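Long-range contacts in N-acetyl-beta-D glucosaminidase (Rhizomucor miehei CAU432, PDB 4ZM6), which probably hydrolyses terminal beta-N-acetylglucosamine units as a family 3 glycoside hydrolase and also carries a GCN5-related glucosamine N-acetyltransferase region that binds acetyl-coenzyme A: residues 790-796 and 826-832; 693-698 and 817-823; 452-456 and 479-485. One frame throughout, in Å; residues are numbered along the deposited sequence.

In the fold
From the N terminus, contact 3 comes first. It joins the loops that follow strands 447-452 and 475-479, closing a loop that holds helix 459-471, the link between these adjacent parallel strands of the six-stranded mixed sheet. Contact 2 then opens at 693-698, contact 1 opens at 790-796, contact 2 closes on helix 811-825, and contact 1 closes at 826-832, so the two cross along the chain. A probable hydrogen bond from Leu-693 N to Thr-829 O (2.8 Å) joins them. Contact 1 pairs the two strands of the beta-alpha-beta unit 794-802, 811-825 and 830-836, and contact 2 fastens the loop after strand 686-692 to its helix. The centre of contact 3 is about 67 Å from that of contact 1.

Contact 1: residues 790-796 and 826-832; sequences FGERSGG and RGVTKSY
Tyr-832 turns a ring edge toward the face of Phe-790 in an offset edge-to-face pair, with centroids 5.0 Å apart and planes at 67°. Its CB makes an off-centre CH-pi contact with the same ring, while Phe-790 CE2 brings the ring's edge to within 3.4 Å of Ser-831 O. Beside this buried cluster the chains run parallel. Gly-795 N donates to Lys-830 O at 3.3 Å, and Gly-795 O receives Tyr-832 N at 2.7 Å. The strands draw closest at Gly-796, which has no side chain and whose CA makes a CA-H...O contact with Tyr-832 O. Val-828 CG1 packs on the Ser-794/Gly-795 peptide.

The other end faces solvent, although its backbone is still held: Arg-793 O accepts from Thr-829 OG1 at 3.0 Å, in the carbonyl plane on a lone pair, and from Thr-829 N above that plane. A chi1 of 56° sets OG1 between the backbone N and the carbonyl carbon, where hydroxyl and N-H can share one acceptor. Looser are the side chains: exposed Arg-793 bends at chi2 and chi3 and runs past Gly-827 O, while Lys-830 lays CD near Gly-791 N and sends its tip away.

A Schellman motif at Gly-827 ends helix 811-825, the connection between strands 794-802 and 830-836. Strand 763-771 flanks the first of these and strand 686-692 the second, and the parallel pair is consistent with a GNAT-type fold.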
# COMPACT_ATOMS: atom_id res chain seq x y z
N PHE A 790 -34.42 -6.72 25.74
CA PHE A 790 -35.39 -5.63 25.72
C PHE A 790 -36.27 -5.94 24.52
O PHE A 790 -35.83 -6.59 23.58
CB PHE A 790 -34.70 -4.28 25.55
CG PHE A 790 -33.71 -3.96 26.64
CD1 PHE A 790 -32.45 -4.55 26.65
CD2 PHE A 790 -34.04 -3.08 27.66
CE1 PHE A 790 -31.55 -4.26 27.66
CE2 PHE A 790 -33.14 -2.80 28.67
CZ PHE A 790 -31.89 -3.39 28.67
N GLY A 791 -37.52 -5.49 24.53
CA GLY A 791 -38.45 -5.92 23.49
C GLY A 791 -38.44 -5.04 22.27
O GLY A 791 -37.44 -4.39 21.95
N GLU A 792 -39.57 -5.06 21.57
CA GLU A 792 -39.91 -4.04 20.59
C GLU A 792 -40.29 -2.76 21.33
O GLU A 792 -39.88 -1.66 20.95
CB GLU A 792 -41.11 -4.49 19.76
CG GLU A 792 -40.81 -5.66 18.84
CD GLU A 792 -40.19 -5.21 17.54
OE1 GLU A 792 -40.88 -4.49 16.78
OE2 GLU A 792 -39.02 -5.56 17.28
N ARG A 793 -41.09 -2.92 22.38
CA ARG A 793 -41.54 -1.80 23.20
C ARG A 793 -40.43 -1.46 24.20
O ARG A 793 -40.48 -1.83 25.37
CB ARG A 793 -42.86 -2.14 23.91
CG ARG A 793 -44.03 -2.44 22.97
CD ARG A 793 -44.74 -1.18 22.45
NE ARG A 793 -43.83 -0.17 21.88
CZ ARG A 793 -43.50 -0.04 20.59
NH1 ARG A 793 -44.00 -0.86 19.66
NH2 ARG A 793 -42.66 0.91 20.23
N SER A 794 -39.43 -0.75 23.69
CA SER A 794 -38.19 -0.52 24.41
C SER A 794 -37.56 0.82 24.07
O SER A 794 -37.75 1.35 22.97
CB SER A 794 -37.21 -1.63 24.07
OG SER A 794 -36.98 -1.68 22.67
N GLY A 795 -36.79 1.34 25.02
CA GLY A 795 -36.09 2.61 24.84
C GLY A 795 -35.07 2.82 25.94
O GLY A 795 -34.69 1.87 26.61
N GLY A 796 -34.63 4.05 26.13
CA GLY A 796 -33.65 4.35 27.17
C GLY A 796 -33.20 5.79 27.16
O GLY A 796 -33.77 6.62 26.46
N ARG A 826 -44.57 6.73 25.36
CA ARG A 826 -44.28 6.11 24.06
C ARG A 826 -44.53 4.59 24.00
O ARG A 826 -44.27 3.96 22.98
CB ARG A 826 -42.82 6.38 23.66
CG ARG A 826 -42.49 7.84 23.42
CD ARG A 826 -40.98 8.00 23.29
NE ARG A 826 -40.59 9.35 22.88
CZ ARG A 826 -39.37 9.68 22.45
NH1 ARG A 826 -38.41 8.76 22.33
NH2 ARG A 826 -39.11 10.94 22.10
N GLY A 827 -45.03 4.02 25.09
CA GLY A 827 -45.37 2.60 25.13
C GLY A 827 -44.23 1.70 25.56
O GLY A 827 -44.37 0.48 25.55
N VAL A 828 -43.11 2.29 25.97
CA VAL A 828 -41.92 1.53 26.34
C VAL A 828 -42.17 0.78 27.64
O VAL A 828 -42.52 1.39 28.65
CB VAL A 828 -40.70 2.45 26.52
CG1 VAL A 828 -39.52 1.66 27.08
CG2 VAL A 828 -40.34 3.12 25.21
N THR A 829 -41.97 -0.53 27.60
CA THR A 829 -42.09 -1.38 28.79
C THR A 829 -40.73 -1.69 29.44
O THR A 829 -40.67 -1.89 30.66
CB THR A 829 -42.81 -2.70 28.45
OG1 THR A 829 -42.12 -3.37 27.39
CG2 THR A 829 -44.24 -2.45 28.03
N LYS A 830 -39.65 -1.72 28.65
CA LYS A 830 -38.32 -2.05 29.16
C LYS A 830 -37.31 -0.97 28.75
O LYS A 830 -37.23 -0.62 27.58
CB LYS A 830 -37.87 -3.41 28.63
CG LYS A 830 -38.74 -4.57 29.11
CD LYS A 830 -38.51 -5.83 28.28
CE LYS A 830 -39.57 -6.90 28.55
NZ LYS A 830 -39.34 -7.62 29.83
N SER A 831 -36.55 -0.46 29.72
CA SER A 831 -35.71 0.72 29.50
C SER A 831 -34.22 0.46 29.74
O SER A 831 -33.84 -0.16 30.72
CB SER A 831 -36.18 1.87 30.40
OG SER A 831 -35.42 3.04 30.18
N TYR A 832 -33.38 0.98 28.84
CA TYR A 832 -31.95 0.70 28.80
C TYR A 832 -31.13 1.91 29.20
O TYR A 832 -31.06 2.89 28.47
CB TYR A 832 -31.59 0.29 27.37
CG TYR A 832 -30.17 -0.17 27.10
CD1 TYR A 832 -29.55 -1.12 27.91
CD2 TYR A 832 -29.47 0.30 26.00
CE1 TYR A 832 -28.26 -1.56 27.64
CE2 TYR A 832 -28.18 -0.13 25.72
CZ TYR A 832 -27.58 -1.06 26.54
OH TYR A 832 -26.30 -1.48 26.24

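Contact 2: residues 693-698 and 817-823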
# COMPACT_ATOMS: atom_id res chain seq x y z
N LEU A 693 -41.04 -0.39 33.03
CA LEU A 693 -41.89 0.80 33.04
C LEU A 693 -43.37 0.44 32.89
O LEU A 693 -44.21 1.34 32.79
CB LEU A 693 -41.48 1.75 31.92
CG LEU A 693 -40.05 2.30 31.95
CD1 LEU A 693 -39.85 3.31 30.83
CD2 LEU A 693 -39.73 2.95 33.29
N GLN A 694 -43.69 -0.85 32.90
CA GLN A 694 -45.06 -1.35 32.68
C GLN A 694 -46.10 -0.41 33.27
O GLN A 694 -46.96 0.10 32.56
CB GLN A 694 -45.22 -2.76 33.27
CG GLN A 694 -45.64 -3.82 32.26
CD GLN A 694 -44.80 -5.08 32.38
OE1 GLN A 694 -44.77 -5.72 33.43
NE2 GLN A 694 -44.09 -5.43 31.31
N ASP A 695 -46.01 -0.20 34.58
CA ASP A 695 -46.84 0.78 35.28
C ASP A 695 -45.95 1.68 36.13
O ASP A 695 -45.86 1.52 37.35
CB ASP A 695 -47.92 0.08 36.13
CG ASP A 695 -49.29 0.05 35.45
OD1 ASP A 695 -49.38 0.13 34.21
OD2 ASP A 695 -50.30 -0.04 36.19
N TYR A 696 -45.29 2.63 35.47
CA TYR A 696 -44.39 3.56 36.14
C TYR A 696 -45.08 4.89 36.38
O TYR A 696 -45.66 5.49 35.45
CB TYR A 696 -43.11 3.79 35.31
CG TYR A 696 -42.27 4.94 35.83
CD1 TYR A 696 -41.38 4.77 36.89
CD2 TYR A 696 -42.38 6.22 35.27
CE1 TYR A 696 -40.62 5.82 37.37
CE2 TYR A 696 -41.62 7.28 35.75
CZ TYR A 696 -40.75 7.08 36.80
OH TYR A 696 -40.00 8.13 37.27
N LYS A 697 -45.00 5.36 37.62
CA LYS A 697 -45.49 6.68 38.00
C LYS A 697 -44.33 7.47 38.59
O LYS A 697 -43.53 6.93 39.35
CB LYS A 697 -46.62 6.54 39.02
CG LYS A 697 -47.66 7.65 38.95
CD LYS A 697 -48.67 7.43 37.82
CE LYS A 697 -49.69 6.34 38.14
NZ LYS A 697 -50.50 6.64 39.35
N VAL A 698 -44.25 8.76 38.25
CA VAL A 698 -43.23 9.64 38.82
C VAL A 698 -43.53 9.82 40.30
O VAL A 698 -44.60 10.32 40.65
CB VAL A 698 -43.22 11.02 38.13
CG1 VAL A 698 -42.24 11.97 38.81
CG2 VAL A 698 -42.87 10.88 36.65
N ALA A 817 -36.48 10.99 35.94
CA ALA A 817 -37.83 10.51 36.24
C ALA A 817 -38.80 10.94 35.14
O ALA A 817 -39.69 10.19 34.75
CB ALA A 817 -38.30 11.02 37.60
N HIS A 818 -38.59 12.15 34.65
CA HIS A 818 -39.36 12.66 33.53
C HIS A 818 -39.10 11.83 32.27
O HIS A 818 -40.04 11.46 31.56
CB HIS A 818 -39.02 14.12 33.26
CG HIS A 818 -39.98 14.79 32.34
ND1 HIS A 818 -39.69 15.07 31.02
CD2 HIS A 818 -41.24 15.24 32.55
CE1 HIS A 818 -40.73 15.66 30.46
NE2 HIS A 818 -41.68 15.78 31.36
N ALA A 819 -37.83 11.52 32.02
CA ALA A 819 -37.45 10.66 30.90
C ALA A 819 -38.16 9.30 30.95
O ALA A 819 -38.57 8.77 29.92
CB ALA A 819 -35.94 10.46 30.87
N ASN A 820 -38.30 8.75 32.16
CA ASN A 820 -39.07 7.52 32.33
C ASN A 820 -40.55 7.70 31.97
O ASN A 820 -41.15 6.81 31.35
CB ASN A 820 -38.94 6.99 33.76
CG ASN A 820 -37.70 6.13 33.96
OD1 ASN A 820 -36.77 6.18 33.16
ND2 ASN A 820 -37.70 5.34 35.02
N TRP A 821 -41.12 8.84 32.35
CA TRP A 821 -42.52 9.15 32.04
C TRP A 821 -42.72 9.20 30.54
O TRP A 821 -43.58 8.51 29.99
CB TRP A 821 -42.93 10.48 32.69
CG TRP A 821 -44.34 10.93 32.36
CD1 TRP A 821 -44.70 12.08 31.70
CD2 TRP A 821 -45.56 10.25 32.66
NE1 TRP A 821 -46.07 12.15 31.59
CE2 TRP A 821 -46.62 11.04 32.17
CE3 TRP A 821 -45.87 9.04 33.31
CZ2 TRP A 821 -47.97 10.66 32.30
CZ3 TRP A 821 -47.21 8.66 33.44
CH2 TRP A 821 -48.24 9.48 32.94
N LEU A 822 -41.88 10.00 29.88
CA LEU A 822 -41.88 10.13 28.42
C LEU A 822 -41.74 8.80 27.70
O LEU A 822 -42.39 8.56 26.69
CB LEU A 822 -40.74 11.05 27.97
CG LEU A 822 -40.88 12.53 28.27
CD1 LEU A 822 -39.65 13.27 27.75
CD2 LEU A 822 -42.14 13.09 27.64
N LEU A 823 -40.87 7.93 28.21
CA LEU A 823 -40.73 6.60 27.64
C LEU A 823 -42.00 5.79 27.84
O LEU A 823 -42.47 5.14 26.90
CB LEU A 823 -39.52 5.86 28.24
CG LEU A 823 -38.15 6.44 27.83
CD1 LEU A 823 -37.07 6.00 28.81
CD2 LEU A 823 -37.79 6.06 26.40
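Ala-817 O is gripped by two donors from opposite faces of its carbonyl plane: Trp-821 N, through the regular helical bond at 3.1 Å, and Tyr-696 OH, through a long bond of 3.3 Å. The phenol arrives from the side of the carbonyl, at a C=O...donor angle of 102°, and the helical bond is kept beside it. Tyr-696 reaches this point across Asn-820, whose CB sits over one ring face, offset toward the rim, as a CH-pi contact 3.8 Å from the centroid. The Asn-820 amide stands steeply to the ring, its plane turned 78° from it. Asn-820 ND2 lies 3.6 Å from Leu-693 CD2, whereas OD1 is bonded to Tyr-847 OH. The two branches of Leu-693 divide the work: CD2 meets that amide and CD1 packs on Leu-823 CB at 3.6 Å. Farther along the loop, Val-698 CG2 rests 4.0 Å from Trp-821 CB, and Tyr-696 O lies near the plane of the indole at its edge.

The loop between strand 686-692 and helix 700-709 thus covers one flank of helix 811-825. On another flank Ala-819 and Leu-822 pack against strand 763-771, and Ala-819 also touches Met-797 of strand 794-802.

Contact 3: residues 452-456 and 479-485; sequences TANAN and AVMNPYD
Asp-485 reaches into the loop 452-456, and its atoms meet that loop in succession. CB lies near the Thr-452 hydroxyl and the Ala-455 methyl; Asp-485 CG comes 3.3 Å from Ala-455 N. At the tip Asp-485 OD2 takes two bonds, from Thr-452 OG1 at 2.9 Å on its anti lone pair and from Ala-455 N at 3.1 Å, the latter from above the carboxylate plane. Asp-485 OD1 accepts a weak but straight bond from Asn-456 N at 3.5 Å. The hydroxyl and the Ala-455 N-H, with weaker help from Asn-456 N, restrain the rotation of the buried carboxylate, and the donors gathered round it would probably favour the ionised form.

Asn-454 answers from 452-456. Its CG is anti to the carbonyl carbon (chi1 -72°), which carries Asn-454 OD1 to Asn-482 N at 2.8 Å, while ND2 lies beside Met-481 CE. The Met-481 sulfur, SD, rests on Ala-453 CB at 3.6 Å. Val-480 N donates to Thr-452 O at 3.0 Å, a bond of the parallel bridge between Thr-452 and Ala-479, where the two strands end.

These loops touch the barrel domain through Tyr-484, whose OH is bonded to Asn-138 ND2. They lie at the C-terminal ends of two parallel strands joined by helix 459-471, a beta-alpha-beta crossover, consistent with the alpha/beta domain that accompanies the barrel in many family 3 glycosidases.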
# COMPACT_ATOMS: atom_id res chain seq x y z
N THR A 452 24.73 -26.56 15.72
CA THR A 452 25.46 -25.70 14.80
C THR A 452 25.25 -24.24 15.18
O THR A 452 24.21 -23.87 15.71
CB THR A 452 25.05 -25.92 13.34
OG1 THR A 452 23.72 -25.42 13.12
CG2 THR A 452 25.11 -27.41 12.99
N ALA A 453 26.27 -23.44 14.91
CA ALA A 453 26.21 -22.00 15.10
C ALA A 453 26.88 -21.40 13.87
O ALA A 453 28.11 -21.37 13.78
CB ALA A 453 26.94 -21.61 16.37
N ASN A 454 26.06 -20.95 12.92
CA ASN A 454 26.52 -20.43 11.63
C ASN A 454 27.49 -21.38 10.91
O ASN A 454 28.58 -20.99 10.50
CB ASN A 454 27.14 -19.03 11.80
CG ASN A 454 26.09 -17.95 12.08
OD1 ASN A 454 24.89 -18.19 11.95
ND2 ASN A 454 26.54 -16.76 12.45
N ALA A 455 27.07 -22.64 10.78
CA ALA A 455 27.81 -23.62 9.99
C ALA A 455 28.11 -23.09 8.59
O ALA A 455 29.22 -23.23 8.09
CB ALA A 455 27.05 -24.93 9.91
N ASN A 456 27.12 -22.43 7.97
CA ASN A 456 27.28 -21.81 6.65
C ASN A 456 28.38 -20.74 6.57
O ASN A 456 28.53 -20.09 5.53
CB ASN A 456 25.94 -21.25 6.12
CG ASN A 456 25.50 -19.94 6.78
OD1 ASN A 456 24.56 -19.29 6.30
ND2 ASN A 456 26.15 -19.54 7.87
N ALA A 479 20.27 -25.45 14.80
CA ALA A 479 21.07 -24.26 14.50
C ALA A 479 20.63 -23.09 15.38
O ALA A 479 19.47 -22.69 15.37
CB ALA A 479 20.96 -23.90 13.03
N VAL A 480 21.57 -22.53 16.13
CA VAL A 480 21.23 -21.57 17.17
C VAL A 480 21.63 -20.13 16.85
O VAL A 480 21.30 -19.21 17.60
CB VAL A 480 21.79 -22.00 18.54
CG1 VAL A 480 21.30 -23.39 18.88
CG2 VAL A 480 23.32 -21.96 18.57
N MET A 481 22.35 -19.92 15.75
CA MET A 481 22.62 -18.56 15.28
C MET A 481 21.73 -18.27 14.06
O MET A 481 20.52 -18.14 14.23
CB MET A 481 24.12 -18.37 15.03
CG MET A 481 24.90 -18.42 16.33
SD MET A 481 26.67 -18.07 16.18
CE MET A 481 26.67 -16.28 16.06
N ASN A 482 22.29 -18.17 12.86
CA ASN A 482 21.44 -17.99 11.68
C ASN A 482 20.73 -19.29 11.32
O ASN A 482 21.31 -20.37 11.46
CB ASN A 482 22.26 -17.51 10.48
CG ASN A 482 22.86 -16.13 10.69
OD1 ASN A 482 22.43 -15.38 11.57
ND2 ASN A 482 23.86 -15.80 9.89
N PRO A 483 19.48 -19.20 10.85
CA PRO A 483 18.69 -20.39 10.49
C PRO A 483 19.02 -21.03 9.14
O PRO A 483 18.44 -22.06 8.79
CB PRO A 483 17.26 -19.85 10.47
CG PRO A 483 17.42 -18.44 10.04
CD PRO A 483 18.67 -17.97 10.73
N TYR A 484 19.95 -20.44 8.39
CA TYR A 484 20.24 -20.89 7.03
C TYR A 484 21.10 -22.16 6.95
O TYR A 484 21.21 -22.77 5.89
CB TYR A 484 20.93 -19.77 6.23
CG TYR A 484 20.21 -18.43 6.20
CD1 TYR A 484 19.08 -18.23 5.41
CD2 TYR A 484 20.69 -17.34 6.93
CE1 TYR A 484 18.43 -17.00 5.37
CE2 TYR A 484 20.06 -16.11 6.90
CZ TYR A 484 18.93 -15.94 6.11
OH TYR A 484 18.31 -14.71 6.09
N ASP A 485 21.68 -22.58 8.08
CA ASP A 485 22.71 -23.63 8.09
C ASP A 485 22.36 -24.89 7.28
O ASP A 485 23.26 -25.51 6.71
CB ASP A 485 23.06 -24.02 9.53
CG ASP A 485 23.79 -22.91 10.28
OD1 ASP A 485 24.11 -21.87 9.67
OD2 ASP A 485 24.05 -23.07 11.49